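Local coordinates for Avidin/streptavidin (Shewanella denitrificans, PDB 3SZH), which binds biotin, probably with high affinity, as a dimeric member of the avidin/streptavidin family, at residues L7-A12 against N24-Q29; D17-Y22 against Y36-A41; G30-S35 against Y50-W55; S73-T78 against L99-S104; K92-W97 against K112-F117. All blocks are in the same frame, centred on the assembly; numbering follows the deposited sequence. Where two conformers were deposited one is given.

Contact 1: L7-A12 against N24-Q29; sequences LTAMSA and NSINAQ
Ile-26 reaches the backbone of Thr-8 and Ala-9 with its outermost methyl, and this is where the two segments pack tightly. With CG1 anti to the carbonyl carbon (chi1 -58°) and the chain straight beyond it, CD1 ends 3.5 Å from Thr-8 C and equally near the Ala-9 nitrogen. Ala-9 CB touches Asn-24 O at 3.5 Å and, more distantly, Ile-26 CG1 at 4.4 Å.

The other side is more exposed and looser. There the Met-10 thioether runs along the Asn-24 side chain, and its modelled close approach to Asn-24 O is doubtful. Met-10 N bonds to Asn-24 O at 3.1 Å, a bent bond whose acceptor is less surely placed. The turn on the N-terminal side is tied internally: Ser-11 OG donates to Thr-8 O at 2.6 Å, and Thr-8 OG1 to Ala-9 O.

Met-10 and Ser-11 both face Ile-23, a G1 beta bulge at the entry to strand 11-14, and Asn-24 and Ser-25 both face Thr-33 in a classic bulge. The contact thus lies at the end of hairpin 11-14/20-26, where Leu-7 and Ile-26 both lean on Val-56 of strand 50-57.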
# COMPACT_ATOMS: atom_id res chain seq x y z
N LEU B 7 13.79 -8.36 9.27
CA LEU B 7 12.93 -8.07 8.13
C LEU B 7 13.66 -8.44 6.85
O LEU B 7 14.50 -7.68 6.36
CB LEU B 7 12.54 -6.59 8.12
CG LEU B 7 11.47 -6.13 7.13
CD1 LEU B 7 10.16 -6.85 7.42
CD2 LEU B 7 11.28 -4.60 7.16
N THR B 8 13.39 -9.64 6.33
CA THR B 8 14.08 -10.14 5.16
C THR B 8 13.13 -10.81 4.18
O THR B 8 11.97 -11.09 4.51
CB THR B 8 15.12 -11.23 5.55
OG1 THR B 8 14.42 -12.41 5.98
CG2 THR B 8 16.07 -10.77 6.66
N ALA B 9 13.64 -11.12 3.00
CA ALA B 9 12.94 -12.02 2.13
C ALA B 9 12.73 -13.32 2.90
O ALA B 9 13.55 -13.68 3.75
CB ALA B 9 13.72 -12.27 0.86
N MET B 10 11.65 -14.02 2.57
CA MET B 10 11.34 -15.32 3.18
C MET B 10 11.23 -15.22 4.70
O MET B 10 11.85 -15.99 5.45
CB MET B 10 12.39 -16.36 2.78
CG MET B 10 12.68 -16.38 1.29
SD MET B 10 11.27 -16.52 0.22
CE MET B 10 10.33 -17.73 1.06
N SER B 11 10.44 -14.26 5.17
CA SER B 11 10.17 -14.09 6.60
C SER B 11 8.66 -14.01 6.79
O SER B 11 7.94 -13.45 5.95
CB SER B 11 10.89 -12.87 7.18
OG SER B 11 10.50 -11.65 6.59
N ALA B 12 8.17 -14.60 7.88
CA ALA B 12 6.75 -14.67 8.18
C ALA B 12 6.44 -13.97 9.50
O ALA B 12 7.22 -14.01 10.46
CB ALA B 12 6.27 -16.08 8.22
N ASN B 24 7.75 -13.23 0.54
CA ASN B 24 8.45 -14.07 -0.39
C ASN B 24 9.75 -13.43 -0.86
O ASN B 24 10.82 -13.84 -0.41
CB ASN B 24 7.54 -14.45 -1.53
CG ASN B 24 8.24 -15.28 -2.55
OD1 ASN B 24 8.65 -14.76 -3.58
ND2 ASN B 24 8.42 -16.55 -2.27
N SER B 25 9.69 -12.48 -1.77
CA SER B 25 10.86 -11.81 -2.30
C SER B 25 10.91 -10.35 -1.85
O SER B 25 9.88 -9.69 -1.66
CB SER B 25 10.89 -11.90 -3.84
OG SER B 25 9.80 -11.20 -4.42
N ILE B 26 12.13 -9.87 -1.67
CA ILE B 26 12.43 -8.45 -1.59
C ILE B 26 13.59 -8.22 -2.56
O ILE B 26 14.70 -8.70 -2.34
CB ILE B 26 12.82 -7.99 -0.17
CG1 ILE B 26 11.72 -8.30 0.85
CG2 ILE B 26 13.18 -6.52 -0.18
CD1 ILE B 26 12.13 -7.99 2.31
N ASN B 27 13.30 -7.55 -3.67
CA ASN B 27 14.28 -7.45 -4.76
C ASN B 27 15.31 -6.37 -4.51
O ASN B 27 15.31 -5.74 -3.45
CB ASN B 27 13.61 -7.38 -6.14
CG ASN B 27 12.98 -6.02 -6.47
OD1 ASN B 27 12.26 -5.92 -7.49
ND2 ASN B 27 13.22 -5.01 -5.68
N ALA B 28 16.18 -6.14 -5.48
CA ALA B 28 17.29 -5.22 -5.31
C ALA B 28 16.83 -3.80 -5.02
O ALA B 28 17.55 -3.03 -4.39
CB ALA B 28 18.21 -5.27 -6.53
N GLN B 29 15.63 -3.45 -5.49
CA GLN B 29 15.04 -2.14 -5.28
C GLN B 29 14.20 -2.10 -3.99
O GLN B 29 13.71 -1.03 -3.62
CB GLN B 29 14.18 -1.75 -6.48
CG GLN B 29 15.01 -1.37 -7.70
CD GLN B 29 15.71 -2.54 -8.38
OE1 GLN B 29 16.92 -2.50 -8.60
NE2 GLN B 29 14.95 -3.58 -8.73

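Contact 2: D17-Y22 against Y36-A41; sequences DGSTLY and YINRAA
The guanidinium of Arg-39 lies across the hairpin of strands 20-26 and 31-37 with three oxygens of the facing segment at its edge, and Ile-37 CG2 sits 3.5 Å above one of its faces. The Tyr-22 ring, turned 75° from the guanidinium, carries Thr-20 CG2 over the centre of one face and meets Arg-39 NH2 at its edge. Over one face of the Tyr-36 ring lies Thr-20 O. This is an antiparallel hairpin of the avidin beta-barrel: Thr-20 and Ile-37 form a hydrogen-bonded pair, Leu-21 and Tyr-36 a non-hydrogen-bonded one.

An extended chain from CG to NE carries the Arg-39 head to its acceptors. NH1 donates to Gly-18 O and to Thr-20 OG1, both at 2.8 Å, and NH2 to Tyr-22 OH at 2.9 Å; all three lie within 11° of the guanidinium plane, which fixes its rotation. A leucine at this position would probably leave these three oxygens without their shared donor and the Tyr-22 hydroxyl less firmly held.

Farther along, Asn-38 OD1 accepts from Ala-40 N, an Asx turn. Ser-19 OG receives the Arg-39 N-H at 2.9 Å in a nearly straight bond of 172°.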
# COMPACT_ATOMS: atom_id res chain seq x y z
N ASP B 17 -4.68 -11.14 15.45
CA ASP B 17 -5.81 -11.95 15.03
C ASP B 17 -5.42 -13.36 14.65
O ASP B 17 -6.30 -14.19 14.39
CB ASP B 17 -6.50 -11.32 13.83
CG ASP B 17 -7.06 -9.96 14.11
OD1 ASP B 17 -7.52 -9.70 15.26
OD2 ASP B 17 -7.09 -9.14 13.17
N GLY B 18 -4.11 -13.63 14.57
CA GLY B 18 -3.62 -14.91 14.06
C GLY B 18 -3.34 -14.94 12.56
O GLY B 18 -3.02 -16.00 12.02
N SER B 19 -3.45 -13.79 11.89
CA SER B 19 -3.22 -13.70 10.43
C SER B 19 -1.75 -13.60 10.13
O SER B 19 -1.02 -12.94 10.87
CB SER B 19 -3.94 -12.48 9.89
OG SER B 19 -5.32 -12.56 10.18
N THR B 20 -1.31 -14.20 9.03
CA THR B 20 0.12 -14.23 8.70
C THR B 20 0.42 -13.55 7.36
O THR B 20 -0.21 -13.84 6.34
CB THR B 20 0.65 -15.67 8.63
OG1 THR B 20 0.33 -16.33 9.85
CG2 THR B 20 2.16 -15.72 8.39
N LEU B 21 1.42 -12.67 7.40
CA LEU B 21 2.14 -12.21 6.23
C LEU B 21 3.34 -13.09 5.96
O LEU B 21 4.23 -13.20 6.81
CB LEU B 21 2.59 -10.76 6.41
CG LEU B 21 3.52 -10.19 5.32
CD1 LEU B 21 2.76 -10.05 4.01
CD2 LEU B 21 4.12 -8.86 5.72
N TYR B 22 3.36 -13.71 4.79
CA TYR B 22 4.48 -14.52 4.29
C TYR B 22 5.21 -13.67 3.27
O TYR B 22 4.71 -13.50 2.14
CB TYR B 22 3.96 -15.82 3.65
CG TYR B 22 3.12 -16.68 4.56
CD1 TYR B 22 1.72 -16.50 4.62
CD2 TYR B 22 3.69 -17.67 5.37
CE1 TYR B 22 0.92 -17.28 5.43
CE2 TYR B 22 2.91 -18.48 6.18
CZ TYR B 22 1.52 -18.28 6.20
OH TYR B 22 0.69 -19.03 7.01
N TYR B 36 -0.73 -13.49 2.01
CA TYR B 36 -1.36 -13.20 3.29
C TYR B 36 -2.45 -14.22 3.54
O TYR B 36 -3.27 -14.49 2.64
CB TYR B 36 -1.92 -11.80 3.27
CG TYR B 36 -2.36 -11.25 4.59
CD1 TYR B 36 -3.64 -11.46 5.06
CD2 TYR B 36 -1.47 -10.54 5.40
CE1 TYR B 36 -4.07 -10.94 6.29
CE2 TYR B 36 -1.89 -10.00 6.63
CZ TYR B 36 -3.19 -10.21 7.04
OH TYR B 36 -3.59 -9.68 8.25
N ILE B 37 -2.47 -14.76 4.76
CA ILE B 37 -3.58 -15.61 5.19
C ILE B 37 -4.25 -14.97 6.38
O ILE B 37 -3.63 -14.80 7.45
CB ILE B 37 -3.17 -17.06 5.47
CG1 ILE B 37 -2.61 -17.72 4.20
CG2 ILE B 37 -4.36 -17.85 6.03
CD1 ILE B 37 -2.13 -19.18 4.38
N ASN B 38 -5.50 -14.58 6.19
CA ASN B 38 -6.34 -13.99 7.23
C ASN B 38 -6.91 -15.10 8.09
O ASN B 38 -7.43 -16.11 7.60
CB ASN B 38 -7.47 -13.22 6.53
CG ASN B 38 -8.55 -12.72 7.47
OD1 ASN B 38 -8.27 -12.29 8.59
ND2 ASN B 38 -9.78 -12.74 7.01
N ARG B 39 -6.83 -14.90 9.41
CA ARG B 39 -7.43 -15.84 10.35
C ARG B 39 -8.25 -15.12 11.43
O ARG B 39 -8.43 -15.65 12.54
CB ARG B 39 -6.35 -16.73 10.99
CG ARG B 39 -5.57 -17.52 9.94
CD ARG B 39 -4.71 -18.59 10.57
NE ARG B 39 -3.80 -19.20 9.60
CZ ARG B 39 -2.62 -18.68 9.25
NH1 ARG B 39 -2.19 -17.55 9.78
NH2 ARG B 39 -1.89 -19.30 8.34
N ALA B 40 -8.71 -13.91 11.14
CA ALA B 40 -9.52 -13.14 12.11
C ALA B 40 -10.89 -13.78 12.31
O ALA B 40 -11.71 -13.85 11.39
CB ALA B 40 -9.64 -11.72 11.68
N ALA B 41 -11.13 -14.27 13.53
CA ALA B 41 -12.36 -15.02 13.84
C ALA B 41 -13.61 -14.22 13.49
O ALA B 41 -13.72 -13.04 13.82
CB ALA B 41 -12.38 -15.43 15.31
O HOH W 1 -8.91 -14.09 15.47

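Contact 3: G30-S35 against Y50-W55; sequences GELTGS and YPVNGW
Glu-31 lays its aliphatic stem over one face of the Trp-55 indole. CG stands 3.8 Å from the centroid of the six-membered ring, only 16° off the ring normal, which is the geometry of a CH-pi contact, and Glu-31 CB comes to 3.5 Å from Trp-55 CZ3 near the rim. With CG anti to the backbone N, the chain runs on extended past CH2, and its carboxylate is inclined 25° to the indole plane. Replacing Trp-55 by an alanine would probably leave Glu-31 CB and CG without the ring face they rest on, opening a gap there and against Asn-53 of the second subunit.

On the other face of the strand pair, Leu-32 CD2 meets Val-52 CG1 at 3.8 Å, the two side chains crossing at a slant. Val-52 CG2 packs against the backbone carbon of Ser-35.

These groups are set by an antiparallel pairing within the avidin-type beta-barrel. Leu-32 and Gly-54, like Gly-34 and Val-52, are hydrogen-bonded pairs. Leu-32 N to Gly-54 O measures 2.9 Å and is nearly straight at 171°, although the donor stands well above the carbonyl plane; the return bond, Gly-54 N to Leu-32 O, is weak at 3.3 Å. The backbone angles of Gly-54 would press a CB against the carbonyl O of Asn-53, which by itself calls for glycine.

Farther out, Leu-32 touches Ile-61 and Val-52 touches Phe-63, both on strand 60-66. The face bearing Glu-31, Asn-53 and Trp-55 meets the second subunit: Glu-31 OE2 bonds to Asn-53 ND2 of that subunit, and Trp-55 packs on the same Asn-53.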
# COMPACT_ATOMS: atom_id res chain seq x y z
N GLY B 30 14.03 -3.23 -3.32
CA GLY B 30 13.17 -3.31 -2.13
C GLY B 30 11.71 -3.57 -2.45
O GLY B 30 10.87 -3.48 -1.58
N GLU B 31 11.38 -3.90 -3.69
CA GLU B 31 10.01 -4.26 -4.00
C GLU B 31 9.69 -5.63 -3.43
O GLU B 31 10.50 -6.55 -3.54
CB GLU B 31 9.72 -4.22 -5.50
CG GLU B 31 8.26 -3.98 -5.71
CD GLU B 31 7.80 -3.92 -7.15
OE1 GLU B 31 8.63 -3.76 -8.07
OE2 GLU B 31 6.58 -4.01 -7.35
N LEU B 32 8.52 -5.75 -2.81
CA LEU B 32 8.14 -6.93 -2.07
C LEU B 32 7.06 -7.73 -2.79
O LEU B 32 6.13 -7.15 -3.37
CB LEU B 32 7.62 -6.48 -0.69
CG LEU B 32 7.05 -7.50 0.30
CD1 LEU B 32 7.31 -7.02 1.73
CD2 LEU B 32 5.57 -7.72 0.06
N THR B 33 7.14 -9.05 -2.68
CA THR B 33 6.04 -9.95 -3.02
C THR B 33 5.82 -10.87 -1.83
O THR B 33 6.71 -11.08 -1.00
CB THR B 33 6.29 -10.81 -4.25
OG1 THR B 33 7.28 -11.80 -3.96
CG2 THR B 33 6.69 -9.98 -5.47
N GLY B 34 4.61 -11.40 -1.73
CA GLY B 34 4.31 -12.38 -0.70
C GLY B 34 2.88 -12.82 -0.76
O GLY B 34 2.17 -12.61 -1.76
N SER B 35 2.43 -13.46 0.31
CA SER B 35 1.07 -13.98 0.47
C SER B 35 0.58 -13.60 1.85
O SER B 35 1.38 -13.45 2.78
CB SER B 35 1.02 -15.50 0.33
OG SER B 35 1.46 -15.94 -0.95
N TYR B 50 -3.79 -14.87 -0.12
CA TYR B 50 -4.05 -13.67 -0.94
C TYR B 50 -2.73 -13.04 -1.32
O TYR B 50 -1.88 -12.82 -0.46
CB TYR B 50 -4.97 -12.66 -0.21
CG TYR B 50 -6.37 -13.18 -0.11
CD1 TYR B 50 -6.79 -14.03 0.91
CD2 TYR B 50 -7.30 -12.85 -1.10
CE1 TYR B 50 -8.09 -14.54 0.94
CE2 TYR B 50 -8.59 -13.37 -1.07
CZ TYR B 50 -8.98 -14.22 -0.07
OH TYR B 50 -10.24 -14.76 -0.02
N PRO B 51 -2.49 -12.79 -2.61
CA PRO B 51 -1.24 -12.15 -3.01
C PRO B 51 -1.01 -10.76 -2.40
O PRO B 51 -1.96 -9.98 -2.25
CB PRO B 51 -1.34 -12.07 -4.54
CG PRO B 51 -2.23 -13.23 -4.89
CD PRO B 51 -3.26 -13.24 -3.79
N VAL B 52 0.25 -10.46 -2.13
CA VAL B 52 0.68 -9.21 -1.53
C VAL B 52 1.77 -8.58 -2.38
O VAL B 52 2.66 -9.29 -2.89
CB VAL B 52 1.26 -9.50 -0.12
CG1 VAL B 52 1.83 -8.24 0.53
CG2 VAL B 52 0.21 -10.15 0.79
N ASN B 53 1.72 -7.26 -2.50
CA ASN B 53 2.86 -6.52 -3.01
C ASN B 53 3.19 -5.38 -2.03
O ASN B 53 2.49 -5.19 -1.05
CB ASN B 53 2.64 -6.03 -4.47
CG ASN B 53 1.43 -5.15 -4.62
OD1 ASN B 53 0.98 -4.50 -3.67
ND2 ASN B 53 0.87 -5.11 -5.84
N GLY B 54 4.28 -4.66 -2.29
CA GLY B 54 4.67 -3.57 -1.39
C GLY B 54 6.11 -3.18 -1.60
O GLY B 54 6.71 -3.47 -2.65
N TRP B 55 6.67 -2.59 -0.54
CA TRP B 55 8.03 -2.01 -0.56
C TRP B 55 8.66 -2.14 0.82
O TRP B 55 7.96 -2.02 1.84
CB TRP B 55 7.97 -0.50 -0.88
CG TRP B 55 7.46 -0.18 -2.24
CD1 TRP B 55 6.23 0.32 -2.54
CD2 TRP B 55 8.18 -0.29 -3.47
NE1 TRP B 55 6.13 0.47 -3.91
CE2 TRP B 55 7.31 0.10 -4.50
CE3 TRP B 55 9.48 -0.71 -3.80
CZ2 TRP B 55 7.69 0.10 -5.86
CZ3 TRP B 55 9.87 -0.72 -5.14
CH2 TRP B 55 8.98 -0.32 -6.16

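Contact 4: S73-T78 against L99-S104; sequences SCNSIT and LVVNGS
Asn-75 and Asn-102 meet through their side-chain amides, which cross at a slant with planes 63° apart. The bond uses one N-H of Asn-102: ND2 donates to Asn-75 OD1 at 3.0 Å, and the acceptor lies close to the Asn-102 amide plane, 10° out of it. Alongside, the backbone repeats the link, Asn-102 N to Asn-75 O at 2.9 Å, so two bonds grip the pair. Each side chain has CG anti to its own backbone N, which brings the amides together across the corner of the chain. The amide oxygen of Asn-102, OD1, accepts from Thr-59 N of the second subunit, and this ties the turn into the dimer.

Where the strands run side by side, Ile-77 CB and Val-100 CG1 stand 4.2 Å apart on one face, beside the hydrogen-bonded pair in which Ile-77 N reaches Val-100 O at 2.9 Å. On the opposite face, in the conformer given, a Leu-99 methyl lies near Thr-78 OG1, a hydroxyl whose polar partner is Trp-67 NE1.

Ser-104 N to Val-101 O closes a type II turn, and Ser-104 OG adds a second donor to the same oxygen, while Ser-73 OG accepts from Asn-75 N in an ST turn. The whole is the open end of the antiparallel hairpin 73-85/92-101 of the avidin barrel, with Cys-74 anchored by a disulfide to Cys-45.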
# COMPACT_ATOMS: atom_id res chain seq x y z
N SER B 73 -14.00 -13.74 -2.48
CA SER B 73 -13.86 -12.29 -2.59
C SER B 73 -14.43 -11.61 -1.37
O SER B 73 -15.54 -11.95 -0.92
CB SER B 73 -14.64 -11.77 -3.79
OG SER B 73 -14.61 -10.36 -3.80
N CYS B 74 -13.72 -10.59 -0.88
CA CYS B 74 -14.27 -9.66 0.10
C CYS B 74 -14.35 -8.22 -0.42
O CYS B 74 -14.51 -7.28 0.35
CB CYS B 74 -13.54 -9.78 1.45
SG CYS B 74 -13.75 -11.47 2.18
N ASN B 75 -14.25 -8.06 -1.75
CA ASN B 75 -14.65 -6.81 -2.40
C ASN B 75 -13.90 -5.56 -1.94
O ASN B 75 -14.47 -4.47 -1.91
CB ASN B 75 -16.18 -6.59 -2.27
CG ASN B 75 -16.72 -5.72 -3.36
OD1 ASN B 75 -16.28 -5.82 -4.50
ND2 ASN B 75 -17.69 -4.88 -3.02
N SER B 76 -12.64 -5.73 -1.54
CA SER B 76 -11.92 -4.63 -0.91
C SER B 76 -10.42 -4.88 -0.99
O SER B 76 -9.98 -5.93 -1.47
CB SER B 76 -12.37 -4.49 0.54
OG SER B 76 -12.14 -5.71 1.23
N ILE B 77 -9.65 -3.87 -0.54
CA ILE B 77 -8.18 -3.90 -0.57
C ILE B 77 -7.72 -3.36 0.79
O ILE B 77 -8.20 -2.30 1.23
CB ILE B 77 -7.62 -2.95 -1.67
CG1 ILE B 77 -8.16 -3.33 -3.07
CG2 ILE B 77 -6.07 -2.97 -1.66
CD1 ILE B 77 -7.90 -2.28 -4.12
N THR B 78 -6.78 -4.06 1.43
CA THR B 78 -6.15 -3.55 2.65
C THR B 78 -4.71 -3.18 2.38
O THR B 78 -4.01 -3.89 1.65
CB THR B 78 -6.21 -4.60 3.78
OG1 THR B 78 -7.58 -4.90 4.02
CG2 THR B 78 -5.56 -4.07 5.09
N LEU B 99 -8.45 0.00 4.96
CA LEU B 99 -9.26 -0.91 4.16
C LEU B 99 -10.23 -0.10 3.32
O LEU B 99 -11.05 0.63 3.87
CB LEU B 99 -10.02 -1.85 5.10
CG LEU B 99 -11.08 -2.86 4.61
CD1 LEU B 99 -12.42 -2.25 4.24
CD2 LEU B 99 -10.56 -3.70 3.46
N VAL B 100 -10.15 -0.23 2.00
CA VAL B 100 -11.07 0.43 1.10
C VAL B 100 -11.93 -0.60 0.38
O VAL B 100 -11.43 -1.58 -0.17
CB VAL B 100 -10.37 1.44 0.13
CG1 VAL B 100 -9.33 0.77 -0.77
CG2 VAL B 100 -11.40 2.22 -0.71
N VAL B 101 -13.24 -0.34 0.40
CA VAL B 101 -14.22 -1.21 -0.21
C VAL B 101 -14.63 -0.72 -1.59
O VAL B 101 -14.89 0.48 -1.80
CB VAL B 101 -15.48 -1.34 0.71
CG1 VAL B 101 -16.50 -2.34 0.15
CG2 VAL B 101 -15.08 -1.70 2.14
N ASN B 102 -14.68 -1.64 -2.54
CA ASN B 102 -15.19 -1.38 -3.89
C ASN B 102 -16.57 -0.72 -3.78
O ASN B 102 -17.40 -1.16 -2.99
CB ASN B 102 -15.22 -2.71 -4.65
CG ASN B 102 -15.72 -2.58 -6.07
OD1 ASN B 102 -15.73 -1.50 -6.66
ND2 ASN B 102 -16.11 -3.72 -6.64
N GLY B 103 -16.80 0.36 -4.54
CA GLY B 103 -18.09 1.04 -4.55
C GLY B 103 -18.22 2.13 -3.51
O GLY B 103 -19.31 2.70 -3.39
N SER B 104 -17.15 2.44 -2.78
CA SER B 104 -17.22 3.51 -1.78
C SER B 104 -17.49 4.87 -2.41
O SER B 104 -17.17 5.10 -3.58
CB SER B 104 -15.94 3.57 -0.95
OG SER B 104 -15.78 2.40 -0.16
O HOH W 2 -19.77 -2.29 -3.18

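Contact 5: K92-W97 against K112-F117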
# COMPACT_ATOMS: atom_id res chain seq x y z
N LYS B 92 9.28 -7.68 15.37
CA LYS B 92 7.89 -7.32 15.16
C LYS B 92 7.80 -6.29 14.06
O LYS B 92 8.77 -5.59 13.77
CB LYS B 92 7.27 -6.72 16.43
CG LYS B 92 7.18 -7.69 17.62
CD LYS B 92 6.40 -7.10 18.78
CE LYS B 92 6.49 -8.00 20.00
NZ LYS B 92 5.59 -9.18 19.93
N ILE B 93 6.65 -6.23 13.41
CA ILE B 93 6.32 -5.15 12.49
C ILE B 93 5.08 -4.46 13.03
O ILE B 93 4.02 -5.08 13.16
CB ILE B 93 6.06 -5.65 11.05
CG1 ILE B 93 7.23 -6.50 10.51
CG2 ILE B 93 5.82 -4.46 10.11
CD1 ILE B 93 6.94 -7.17 9.16
N SER B 94 5.23 -3.19 13.40
CA SER B 94 4.12 -2.42 13.92
C SER B 94 3.54 -1.63 12.76
O SER B 94 4.27 -0.90 12.09
CB SER B 94 4.63 -1.50 15.02
OG SER B 94 3.57 -0.74 15.52
N THR B 95 2.22 -1.74 12.57
CA THR B 95 1.57 -1.19 11.38
C THR B 95 0.30 -0.43 11.71
O THR B 95 -0.38 -0.68 12.71
CB THR B 95 1.18 -2.29 10.34
OG1 THR B 95 0.09 -3.05 10.83
CG2 THR B 95 2.35 -3.20 10.00
N LEU B 96 -0.07 0.44 10.77
CA LEU B 96 -1.39 1.03 10.68
C LEU B 96 -1.93 0.64 9.31
O LEU B 96 -1.22 0.78 8.30
CB LEU B 96 -1.32 2.55 10.78
CG LEU B 96 -0.74 3.09 12.08
CD1 LEU B 96 -0.70 4.62 12.04
CD2 LEU B 96 -1.53 2.59 13.30
N TRP B 97 -3.17 0.17 9.26
CA TRP B 97 -3.77 -0.25 8.00
C TRP B 97 -4.99 0.57 7.65
O TRP B 97 -5.63 1.19 8.51
CB TRP B 97 -4.11 -1.75 8.01
CG TRP B 97 -4.98 -2.21 9.14
CD1 TRP B 97 -4.57 -2.81 10.29
CD2 TRP B 97 -6.42 -2.14 9.22
NE1 TRP B 97 -5.65 -3.13 11.09
CE2 TRP B 97 -6.79 -2.74 10.45
CE3 TRP B 97 -7.42 -1.67 8.36
CZ2 TRP B 97 -8.13 -2.84 10.86
CZ3 TRP B 97 -8.74 -1.78 8.77
CH2 TRP B 97 -9.08 -2.35 10.02
N LYS B 112 -9.95 1.90 9.27
CA LYS B 112 -8.57 1.98 9.73
C LYS B 112 -8.38 1.21 11.01
O LYS B 112 -9.29 1.10 11.83
CB LYS B 112 -8.16 3.43 10.00
CG LYS B 112 -8.12 4.34 8.80
CD LYS B 112 -7.78 5.76 9.24
CE LYS B 112 -7.85 6.70 8.06
NZ LYS B 112 -9.05 6.37 7.23
N GLY B 113 -7.15 0.73 11.21
CA GLY B 113 -6.80 0.11 12.47
C GLY B 113 -5.32 -0.12 12.61
O GLY B 113 -4.52 0.34 11.78
N GLN B 114 -4.96 -0.80 13.69
CA GLN B 114 -3.55 -1.09 14.00
C GLN B 114 -3.36 -2.58 14.10
O GLN B 114 -4.13 -3.26 14.76
CB GLN B 114 -3.04 -0.43 15.32
CG GLN B 114 -1.72 -1.11 15.84
CD GLN B 114 -0.49 -0.19 16.13
OE1 GLN B 114 -0.50 0.59 17.10
NE2 GLN B 114 0.62 -0.37 15.34
N ASP B 115 -2.32 -3.09 13.44
CA ASP B 115 -1.90 -4.50 13.59
C ASP B 115 -0.46 -4.53 14.02
O ASP B 115 0.37 -3.78 13.49
CB ASP B 115 -1.97 -5.26 12.25
CG ASP B 115 -3.36 -5.68 11.83
OD1 ASP B 115 -4.34 -5.51 12.58
OD2 ASP B 115 -3.44 -6.18 10.70
N VAL B 116 -0.14 -5.41 14.98
CA VAL B 116 1.26 -5.67 15.32
C VAL B 116 1.53 -7.11 14.96
O VAL B 116 0.84 -8.02 15.42
CB VAL B 116 1.57 -5.39 16.80
CG1 VAL B 116 3.00 -5.79 17.08
CG2 VAL B 116 1.34 -3.90 17.11
N PHE B 117 2.49 -7.31 14.06
CA PHE B 117 2.87 -8.63 13.59
C PHE B 117 4.13 -9.04 14.34
O PHE B 117 5.04 -8.23 14.56
CB PHE B 117 3.15 -8.61 12.07
CG PHE B 117 1.95 -8.37 11.22
CD1 PHE B 117 1.48 -7.07 11.00
CD2 PHE B 117 1.31 -9.44 10.61
CE1 PHE B 117 0.37 -6.86 10.19
CE2 PHE B 117 0.20 -9.23 9.78
CZ PHE B 117 -0.27 -7.94 9.57
O HOH W 3 -6.80 -4.07 13.90
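Trp-97 lies flat across the backbone of Lys-112 and Gly-113. Its CB leads to CG held between the backbone N and the carbonyl carbon (chi1 55°), a torsion that folds the indole over the neighbouring strand. CG stands 3.7 Å from Gly-113 O, and CD1 comes to 3.5 Å from the carboxylate carbon CG of Asp-115. NE1 then makes a weak hydrogen bond to Asp-115 OD1 at 3.1 Å, and a water at the ring edge accepts from the same nitrogen. CE2 and CZ2 pass over Gly-113, whose CA sits 3.8 Å from the centroid of the five-membered ring in a CH-pi contact; at the far rim, CZ3 and CH2 lie above the Lys-112 carbonyl carbon. A CB on Gly-113 would clash with CZ2, so the glycine permits this close stacking.

The strands pair antiparallel, 161° apart. Asp-115 O is gripped twice, by Thr-95 N and by Thr-95 OG1, the latter at 2.8 Å. On the face bearing Ser-94 and Leu-96, Gln-114 bends at chi2 and its NE2 makes weak bonds to Thr-95 O and Ser-94 OG.

Asp-115 has further partners: Gln-16 NE2 reaches OD1, and Trp-80 NE1 reaches OD2. Trp-80 also meets the rings of Trp-97 and Phe-117, consistent with the aromatic biotin pocket of avidins. The carboxylate is therefore held by several N-H donors, the Trp-97 one weak, which probably fixes its orientation beside Trp-97 and Trp-80.

From the N terminus, contact 1 closes the first loop by bringing 7-12 to the far end of strand 20-26. Contact 2 crosses it, since 17-22 lies inside that loop and pairs with 36-41 beyond it; contact 3 in turn crosses contact 2, as 30-35 lies within its loop and 50-55 follows. Contacts 1 and 3 are in series yet adjoin through Ser-25 and Thr-33. Contact 4 opens later and crosses contact 5, both using strand 92-101. Contact 5 meets the beginning of the chain where Ile-93 packs on Leu-7, beside the seam of strands 11-14 and 111-119. Contacts 3, 4 and 5, and contact 1 through Gln-29, touch the second subunit; contact 2 does not.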